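Local coordinates for protein xyloglucan-specific endo-beta-1,4-glucanase (PDB 4W85) that hydrolyses internal beta-1,4-glucosidic bonds in the backbone of xyloglucan, a plant cell-wall polysaccharide, as a glycoside hydrolase of family 5, at residues Leu18-Asp23 with Trp304-Tyr309; Leu22-Gly27 with Thr35-Pro40. The protein carries 1 engineered substitution. All coordinates share one frame; numbering follows the deposited sequence.

Interaction 1 of 2, residues Leu18-Asp23 with Trp304-Tyr309; sequences LGNTLD and WDNNIY. With BGC (beta-D-glucopyranose), chain C.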
ATOM      1  N   LEU A  18       7.728   3.178   2.671  1.00 22.00           N
ATOM      2  CA  LEU A  18       8.191   4.173   3.718  1.00 19.24           C
ATOM      3  C   LEU A  18       7.298   4.144   4.932  1.00 19.84           C
ATOM      4  O   LEU A  18       6.544   5.048   5.240  1.00 22.40           O
ATOM      5  CB  LEU A  18       8.305   5.604   3.055  1.00 20.04           C
ATOM      6  CG  LEU A  18       8.970   6.708   3.850  1.00 17.70           C
ATOM      7  CD1 LEU A  18      10.492   6.476   3.987  1.00 21.10           C
ATOM      8  CD2 LEU A  18       8.658   8.048   3.214  1.00 21.18           C
ATOM      9  N   GLY A  19       7.348   3.022   5.652  1.00 21.04           N
ATOM     10  CA  GLY A  19       6.389   2.774   6.662  1.00 18.81           C
ATOM     11  C   GLY A  19       6.637   3.498   7.999  1.00 19.08           C
ATOM     12  O   GLY A  19       7.799   3.865   8.326  1.00 23.27           O
ATOM     13  N   ASN A  20       5.528   3.782   8.706  1.00 21.10           N
ATOM     14  CA  ASN A  20       5.538   4.439  10.000  1.00 24.22           C
ATOM     15  C   ASN A  20       6.254   5.816   9.892  1.00 24.82           C
ATOM     16  O   ASN A  20       7.077   6.186  10.741  1.00 24.81           O
ATOM     17  CB  ASN A  20       6.261   3.549  11.062  1.00 25.94           C
ATOM     18  CG  ASN A  20       5.389   2.423  11.603  1.00 24.68           C
ATOM     19  OD1 ASN A  20       4.340   2.065  11.063  1.00 25.25           O
ATOM     20  ND2 ASN A  20       5.824   1.877  12.728  1.00 26.30           N
ATOM     21  N   THR A  21       5.940   6.549   8.834  1.00 21.50           N
ATOM     22  CA  THR A  21       6.631   7.839   8.555  1.00 21.04           C
ATOM     23  C   THR A  21       5.519   8.866   8.307  1.00 22.03           C
ATOM     24  O   THR A  21       4.943   9.349   9.286  1.00 22.11           O
ATOM     25  CB  THR A  21       7.580   7.603   7.435  1.00 19.51           C
ATOM     26  OG1 THR A  21       8.438   6.510   7.797  1.00 21.41           O
ATOM     27  CG2 THR A  21       8.409   8.872   7.057  1.00 19.33           C
ATOM     28  N   LEU A  22       5.161   9.160   7.050  1.00 22.42           N
ATOM     29  CA  LEU A  22       4.067  10.091   6.788  1.00 21.89           C
ATOM     30  C   LEU A  22       2.709   9.528   7.177  1.00 22.21           C
ATOM     31  O   LEU A  22       1.727  10.309   7.288  1.00 22.13           O
ATOM     32  CB  LEU A  22       4.087  10.637   5.353  1.00 20.24           C
ATOM     33  CG  LEU A  22       5.387  11.286   4.932  1.00 23.54           C
ATOM     34  CD1 LEU A  22       5.398  11.625   3.462  1.00 23.65           C
ATOM     35  CD2 LEU A  22       5.647  12.564   5.735  1.00 22.84           C
ATOM     36  N   ASP A  23       2.660   8.212   7.393  1.00 22.51           N
ATOM     37  CA  ASP A  23       1.500   7.542   7.880  1.00 21.93           C
ATOM     38  C   ASP A  23       1.326   7.610   9.387  1.00 22.80           C
ATOM     39  O   ASP A  23       0.216   7.338   9.903  1.00 23.00           O
ATOM     40  CB  ASP A  23       1.462   6.087   7.436  1.00 21.92           C
ATOM     41  CG  ASP A  23       2.800   5.354   7.631  1.00 24.68           C
ATOM     42  OD1 ASP A  23       3.844   5.925   7.265  1.00 24.42           O
ATOM     43  OD2 ASP A  23       2.752   4.178   8.137  1.00 22.98           O
ATOM     44  N   TRP A 304       6.594  -4.036   3.141  1.00 21.01           N
ATOM     45  CA  TRP A 304       6.438  -3.146   4.238  1.00 20.43           C
ATOM     46  C   TRP A 304       7.706  -2.972   5.035  1.00 21.35           C
ATOM     47  O   TRP A 304       8.275  -3.946   5.516  1.00 22.53           O
ATOM     48  CB  TRP A 304       5.286  -3.587   5.141  1.00 22.75           C
ATOM     49  CG  TRP A 304       5.006  -2.631   6.251  1.00 21.40           C
ATOM     50  CD1 TRP A 304       5.301  -2.796   7.564  1.00 23.76           C
ATOM     51  CD2 TRP A 304       4.368  -1.355   6.137  1.00 25.85           C
ATOM     52  NE1 TRP A 304       4.868  -1.707   8.303  1.00 23.41           N
ATOM     53  CE2 TRP A 304       4.328  -0.788   7.444  1.00 26.21           C
ATOM     54  CE3 TRP A 304       3.841  -0.625   5.052  1.00 23.24           C
ATOM     55  CZ2 TRP A 304       3.769   0.438   7.698  1.00 27.47           C
ATOM     56  CZ3 TRP A 304       3.292   0.598   5.308  1.00 22.13           C
ATOM     57  CH2 TRP A 304       3.249   1.123   6.628  1.00 24.65           C
ATOM     58  N   ASP A 305       8.177  -1.729   5.189  1.00 19.86           N
ATOM     59  CA  ASP A 305       9.388  -1.470   5.956  1.00 22.71           C
ATOM     60  C   ASP A 305       9.166  -0.349   6.963  1.00 24.07           C
ATOM     61  O   ASP A 305       9.130   0.784   6.589  1.00 23.33           O
ATOM     62  CB  ASP A 305      10.552  -1.137   5.048  1.00 23.42           C
ATOM     63  CG  ASP A 305      11.856  -1.071   5.801  1.00 25.83           C
ATOM     64  OD1 ASP A 305      11.812  -0.795   7.047  1.00 28.56           O
ATOM     65  OD2 ASP A 305      12.875  -1.252   5.125  1.00 23.35           O
ATOM     66  N   ASN A 306       9.031  -0.691   8.248  1.00 21.83           N
ATOM     67  CA  ASN A 306       8.778   0.301   9.328  1.00 21.72           C
ATOM     68  C   ASN A 306       9.998   0.711  10.133  1.00 22.70           C
ATOM     69  O   ASN A 306       9.924   1.480  11.138  1.00 22.30           O
ATOM     70  CB  ASN A 306       7.691  -0.238  10.223  1.00 21.83           C
ATOM     71  CG  ASN A 306       8.080  -1.562  10.877  1.00 23.35           C
ATOM     72  OD1 ASN A 306       9.203  -2.083  10.709  1.00 21.60           O
ATOM     73  ND2 ASN A 306       7.176  -2.060  11.693  1.00 25.83           N
ATOM     74  N   ASN A 307      11.147   0.306   9.642  1.00 24.59           N
ATOM     75  CA  ASN A 307      12.411   0.608  10.320  1.00 25.60           C
ATOM     76  C   ASN A 307      12.526   0.004  11.760  1.00 27.85           C
ATOM     77  O   ASN A 307      13.298   0.468  12.538  1.00 32.91           O
ATOM     78  CB  ASN A 307      12.664   2.103  10.324  1.00 27.07           C
ATOM     79  CG  ASN A 307      14.119   2.456  10.556  1.00 29.75           C
ATOM     80  OD1 ASN A 307      14.997   1.676  10.293  1.00 29.84           O
ATOM     81  ND2 ASN A 307      14.362   3.656  11.016  1.00 29.66           N
ATOM     82  N   ILE A 308      11.814  -1.052  12.070  1.00 26.86           N
ATOM     83  CA  ILE A 308      11.896  -1.721  13.367  1.00 30.89           C
ATOM     84  C   ILE A 308      12.571  -3.035  13.134  1.00 30.27           C
ATOM     85  O   ILE A 308      12.080  -3.861  12.392  1.00 31.13           O
ATOM     86  CB  ILE A 308      10.506  -1.969  13.997  1.00 29.74           C
ATOM     87  CG1 ILE A 308       9.847  -0.614  14.243  1.00 30.89           C
ATOM     88  CG2 ILE A 308      10.616  -2.846  15.273  1.00 29.62           C
ATOM     89  CD1 ILE A 308       8.425  -0.701  14.773  1.00 28.58           C
ATOM     90  N   TYR A 309      13.692  -3.255  13.802  1.00 35.06           N
ATOM     91  CA  TYR A 309      14.434  -4.507  13.600  1.00 32.02           C
ATOM     92  C   TYR A 309      15.081  -5.029  14.894  1.00 36.12           C
ATOM     93  O   TYR A 309      14.769  -6.146  15.315  1.00 35.79           O
ATOM     94  CB  TYR A 309      15.485  -4.309  12.500  1.00 32.67           C
ATOM     95  CG  TYR A 309      16.207  -5.568  12.071  1.00 30.66           C
ATOM     96  CD1 TYR A 309      15.651  -6.396  11.088  1.00 29.71           C
ATOM     97  CD2 TYR A 309      17.441  -5.931  12.648  1.00 31.03           C
ATOM     98  CE1 TYR A 309      16.291  -7.532  10.655  1.00 33.35           C
ATOM     99  CE2 TYR A 309      18.109  -7.114  12.240  1.00 33.79           C
ATOM    100  CZ  TYR A 309      17.530  -7.906  11.259  1.00 33.07           C
ATOM    101  OH  TYR A 309      18.104  -9.060  10.776  1.00 33.99           O
TER
HETATM  102  C2  BGC C 501       2.174   1.772  16.579  1.00 51.45           C
HETATM  103  C3  BGC C 501       2.865   3.005  17.098  1.00 51.16           C
HETATM  104  C4  BGC C 501       4.286   2.691  17.480  1.00 53.29           C
HETATM  105  C5  BGC C 501       5.062   2.194  16.273  1.00 56.59           C
HETATM  106  C6  BGC C 501       6.557   2.083  16.654  1.00 53.02           C
HETATM  107  C1  BGC C 501       2.971   1.307  15.328  1.00 59.33           C
HETATM  108  O1  BGC C 501       2.335   0.256  14.560  1.00 57.05           O
HETATM  109  O2  BGC C 501       0.853   2.211  16.388  1.00 49.16           O
HETATM  110  O3  BGC C 501       2.288   3.443  18.272  1.00 52.99           O
HETATM  111  O4  BGC C 501       4.834   3.880  17.963  1.00 52.38           O
HETATM  112  O5  BGC C 501       4.352   1.000  15.731  1.00 61.50           O
HETATM  113  O6  BGC C 501       6.805   1.356  17.856  1.00 51.77           O
HETATM  114  O   HOH W   1       4.398  -1.043  11.122  1.00 33.92           O

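Interaction 2 of 2, residues Leu22-Gly27 with Thr35-Pro40; sequences LDATGG and TSWGNP. With BGC (beta-D-glucopyranose), chain C.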
ATOM      1  N   LEU A  22       5.161   9.160   7.050  1.00 22.42           N
ATOM      2  CA  LEU A  22       4.067  10.091   6.788  1.00 21.89           C
ATOM      3  C   LEU A  22       2.709   9.528   7.177  1.00 22.21           C
ATOM      4  O   LEU A  22       1.727  10.309   7.288  1.00 22.13           O
ATOM      5  CB  LEU A  22       4.087  10.637   5.353  1.00 20.24           C
ATOM      6  CG  LEU A  22       5.387  11.286   4.932  1.00 23.54           C
ATOM      7  CD1 LEU A  22       5.398  11.625   3.462  1.00 23.65           C
ATOM      8  CD2 LEU A  22       5.647  12.564   5.735  1.00 22.84           C
ATOM      9  N   ASP A  23       2.660   8.212   7.393  1.00 22.51           N
ATOM     10  CA  ASP A  23       1.500   7.542   7.880  1.00 21.93           C
ATOM     11  C   ASP A  23       1.326   7.610   9.387  1.00 22.80           C
ATOM     12  O   ASP A  23       0.216   7.338   9.903  1.00 23.00           O
ATOM     13  CB  ASP A  23       1.462   6.087   7.436  1.00 21.92           C
ATOM     14  CG  ASP A  23       2.800   5.354   7.631  1.00 24.68           C
ATOM     15  OD1 ASP A  23       3.844   5.925   7.265  1.00 24.42           O
ATOM     16  OD2 ASP A  23       2.752   4.178   8.137  1.00 22.98           O
ATOM     17  N   ALA A  24       2.371   7.996  10.107  1.00 22.91           N
ATOM     18  CA  ALA A  24       2.238   8.160  11.542  1.00 24.14           C
ATOM     19  C   ALA A  24       1.279   9.240  11.964  1.00 23.98           C
ATOM     20  O   ALA A  24       1.166  10.299  11.337  1.00 24.22           O
ATOM     21  CB  ALA A  24       3.610   8.327  12.195  1.00 25.73           C
ATOM     22  N   THR A  25       0.675   9.041  13.133  1.00 24.01           N
ATOM     23  CA  THR A  25      -0.495   9.842  13.542  1.00 23.05           C
ATOM     24  C   THR A  25      -0.267  10.739  14.778  1.00 23.82           C
ATOM     25  O   THR A  25      -1.196  11.406  15.214  1.00 24.80           O
ATOM     26  CB  THR A  25      -1.704   8.959  13.783  1.00 25.10           C
ATOM     27  OG1 THR A  25      -1.476   8.102  14.924  1.00 23.68           O
ATOM     28  CG2 THR A  25      -2.013   8.131  12.582  1.00 26.01           C
ATOM     29  N   GLY A  26       0.956  10.769  15.341  1.00 23.83           N
ATOM     30  CA  GLY A  26       1.263  11.670  16.458  1.00 24.67           C
ATOM     31  C   GLY A  26       1.516  13.072  15.942  1.00 26.93           C
ATOM     32  O   GLY A  26       1.479  13.306  14.742  1.00 24.52           O
ATOM     33  N   GLY A  27       1.706  14.007  16.853  1.00 23.08           N
ATOM     34  CA  GLY A  27       2.070  15.359  16.477  1.00 31.35           C
ATOM     35  C   GLY A  27       0.963  16.248  15.957  1.00 26.29           C
ATOM     36  O   GLY A  27       1.193  17.411  15.674  1.00 28.29           O
ATOM     37  N   THR A  35       7.866  12.144  12.255  1.00 23.57           N
ATOM     38  CA  THR A  35       8.895  11.566  13.104  1.00 25.88           C
ATOM     39  C   THR A  35       8.231  11.075  14.434  1.00 25.04           C
ATOM     40  O   THR A  35       8.918  10.584  15.310  1.00 26.11           O
ATOM     41  CB  THR A  35      10.003  12.570  13.503  1.00 26.02           C
ATOM     42  OG1 THR A  35       9.397  13.712  14.026  1.00 27.69           O
ATOM     43  CG2 THR A  35      10.930  12.981  12.334  1.00 28.09           C
ATOM     44  N   SER A  36       6.897  11.110  14.508  1.00 24.59           N
ATOM     45  CA  SER A  36       6.143  10.891  15.787  1.00 25.81           C
ATOM     46  C   SER A  36       6.169   9.439  16.222  1.00 26.60           C
ATOM     47  O   SER A  36       5.882   9.110  17.336  1.00 25.38           O
ATOM     48  CB  SER A  36       4.694  11.356  15.661  1.00 25.49           C
ATOM     49  OG  SER A  36       3.995  10.505  14.748  1.00 25.56           O
ATOM     50  N   TRP A  37       6.453   8.538  15.319  1.00 25.28           N
ATOM     51  CA  TRP A  37       6.549   7.143  15.714  1.00 25.57           C
ATOM     52  C   TRP A  37       8.003   6.696  15.709  1.00 25.04           C
ATOM     53  O   TRP A  37       8.251   5.516  15.582  1.00 30.05           O
ATOM     54  CB  TRP A  37       5.720   6.258  14.776  1.00 25.03           C
ATOM     55  CG  TRP A  37       4.181   6.359  15.027  1.00 25.05           C
ATOM     56  CD1 TRP A  37       3.542   7.071  15.989  1.00 26.70           C
ATOM     57  CD2 TRP A  37       3.148   5.702  14.270  1.00 22.08           C
ATOM     58  NE1 TRP A  37       2.143   6.906  15.851  1.00 25.55           N
ATOM     59  CE2 TRP A  37       1.917   6.029  14.841  1.00 23.34           C
ATOM     60  CE3 TRP A  37       3.169   4.860  13.162  1.00 22.18           C
ATOM     61  CZ2 TRP A  37       0.710   5.547  14.342  1.00 24.04           C
ATOM     62  CZ3 TRP A  37       2.007   4.380  12.680  1.00 24.59           C
ATOM     63  CH2 TRP A  37       0.775   4.723  13.259  1.00 23.92           C
ATOM     64  N   GLY A  38       8.936   7.641  15.801  1.00 25.81           N
ATOM     65  CA  GLY A  38      10.373   7.283  16.070  1.00 28.70           C
ATOM     66  C   GLY A  38      11.230   7.118  14.847  1.00 27.88           C
ATOM     67  O   GLY A  38      12.404   6.818  14.966  1.00 26.29           O
ATOM     68  N   ASN A  39      10.693   7.345  13.653  1.00 26.20           N
ATOM     69  CA  ASN A  39      11.564   7.348  12.497  1.00 26.24           C
ATOM     70  C   ASN A  39      12.156   8.712  12.213  1.00 26.12           C
ATOM     71  O   ASN A  39      11.553   9.760  12.513  1.00 24.76           O
ATOM     72  CB  ASN A  39      10.813   6.818  11.266  1.00 24.77           C
ATOM     73  CG  ASN A  39      10.740   5.328  11.302  1.00 29.10           C
ATOM     74  OD1 ASN A  39      11.731   4.676  11.651  1.00 33.06           O
ATOM     75  ND2 ASN A  39       9.611   4.781  10.991  1.00 26.41           N
ATOM     76  N   PRO A  40      13.336   8.714  11.642  1.00 27.08           N
ATOM     77  CA  PRO A  40      13.918  10.006  11.287  1.00 30.38           C
ATOM     78  C   PRO A  40      13.235  10.593  10.077  1.00 27.11           C
ATOM     79  O   PRO A  40      12.658   9.874   9.218  1.00 26.77           O
ATOM     80  CB  PRO A  40      15.355   9.660  10.932  1.00 29.16           C
ATOM     81  CG  PRO A  40      15.231   8.307  10.336  1.00 32.81           C
ATOM     82  CD  PRO A  40      14.132   7.590  11.115  1.00 29.30           C
TER
HETATM   83  C2  BGC C 501       2.174   1.772  16.579  1.00 51.45           C
HETATM   84  C3  BGC C 501       2.865   3.005  17.098  1.00 51.16           C
HETATM   85  C4  BGC C 501       4.286   2.691  17.480  1.00 53.29           C
HETATM   86  C5  BGC C 501       5.062   2.194  16.273  1.00 56.59           C
HETATM   87  C6  BGC C 501       6.557   2.083  16.654  1.00 53.02           C
HETATM   88  C1  BGC C 501       2.971   1.307  15.328  1.00 59.33           C
HETATM   89  O1  BGC C 501       2.335   0.256  14.560  1.00 57.05           O
HETATM   90  O2  BGC C 501       0.853   2.211  16.388  1.00 49.16           O
HETATM   91  O3  BGC C 501       2.288   3.443  18.272  1.00 52.99           O
HETATM   92  O4  BGC C 501       4.834   3.880  17.963  1.00 52.38           O
HETATM   93  O5  BGC C 501       4.352   1.000  15.731  1.00 61.50           O
HETATM   94  O6  BGC C 501       6.805   1.356  17.856  1.00 51.77           O
HETATM   95  O   HOH W   2       0.313   8.222  17.560  1.00 28.82           O

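Interaction 1 of 2, residues Leu18-Asp23 with Trp304-Tyr309
Gly19 and Trp304 meet where the (beta/alpha)8 barrel of this family 5 glycosidase closes on itself, at the C-terminal ends of its first strand, 15-18, and its last, 300-305. Backbone bonding across the seam is represented by Gly19 N, which donates to Asp305 O at 3.0 Å with a bent N-H...O angle of 137°.

The main nonpolar contact is a CH-pi one. Gly19 CA sits over one face of the indole, 3.9 Å from the centroid of the Trp304 six-membered ring. Glycine suits this place because a side chain here would run into both that ring and Asp305 O. The first torsion of Trp304, with CG lying anti to the backbone N (chi1 -176°), brings the indole alongside Gly19. Its rim faces polar atoms: Asp23 OD2 lies in the ring plane, 3.4 Å from Trp304 CH2, with the carboxylate turned 83° to the ring.

The same carboxylate ties up its own loop. Asp23 OD2 takes Asn20 N on its syn lone pair, while OD1 receives a nearly straight bond from Thr21 N, approaching from above the carboxylate plane. On the other strand's exit two successive Asx turns shape the chain: Asp305 OD1 accepts from Asn307 N, and Asn306 OD1 from Ile308 N. Asp305 also receives Trp16 NE1 on OD2, and Asn306 ND2 reaches Glu314 O.

Asn20 and Asn306 run side by side, their amide planes turned against each other. The Asn20 amide meets the glucose, Asn20 ND2 coming within 3.5 Å of the sugar's O5, and Ile308 offers a methyl, CD1, to its C6. A single water joins three side chains: it donates to Asn20 OD1 and accepts from Asn306 ND2 and, at 2.9 Å, from Trp304 NE1.

Interaction 2 of 2, residues Leu22-Gly27 with Thr35-Pro40
Ser36 and Trp37 press against Ala24-Gly26 within the long loop that follows the first strand, 15-18, of the TIM barrel, and Trp37 forms one wall of the glucose site, backed by Ala24 and Thr25. Residues 35-38 make a type I beta turn, closed by the backbone bond from Gly38 N to Thr35 O, with Ser36 and Trp37 at its two central positions; glycine suits its last position, where a CB would jam against the preceding carbonyl.

Ser36 comes first. Its CB packs 3.5 Å from Gly26 CA, a closeness that explains the glycine: a side chain at that position would collide with Ser36 CB. Its hydroxyl, set between the backbone N and the carbonyl carbon (chi1 68°), takes a weak, bent bond from Gly26 N at 3.1 Å and is also bonded to Ala33 O, so the serine joins two parts of the loop through one small polar atom.

Trp37 makes the largest share of the contact. Ala24 CB lies beneath the indole in a CH-pi contact, 3.6 Å from the centroid of its five-membered ring, and comes within 3.4 Å of Trp37 CD2. The small alanine lets the backbone come close as well, with Thr25 N over the same face. The opposite face receives the sugar: BGC C3 stands above the middle of the ring system, 3.9 Å from Trp37 CE2. An aromatic platform under a pyranose is a familiar feature of carbohydrate-binding sites, and here the loop backs it from behind, which should hold the ring flat against the glucose. Across the indole's polar edge, Thr25 OG1 shares a water with Trp37 NE1, which donates to it in the ring plane at 2.8 Å.

Both contacts lie at the C-terminal mouth of the barrel, where TIM-barrel enzymes carry their active sites, with centres 9 Å apart. Interaction 1 joins segments 281 residues apart at their closest ends and brings the ends of the first and last strands together; interaction 2 is local, folding the long loop between strand 15-18 and helix 44-53 back on itself. They share Leu22 and Asp23, and Asn39 of the second contact bridges them, its OD1 2.9 Å from Asn307 ND2 and its ND2 2.9 Å from Asn20 O. Both touch the bound glucose: Asn20 and Ile308 from interaction 1, Trp37 from interaction 2. The sugar pocket is thus built jointly from the barrel's closure and its first loop.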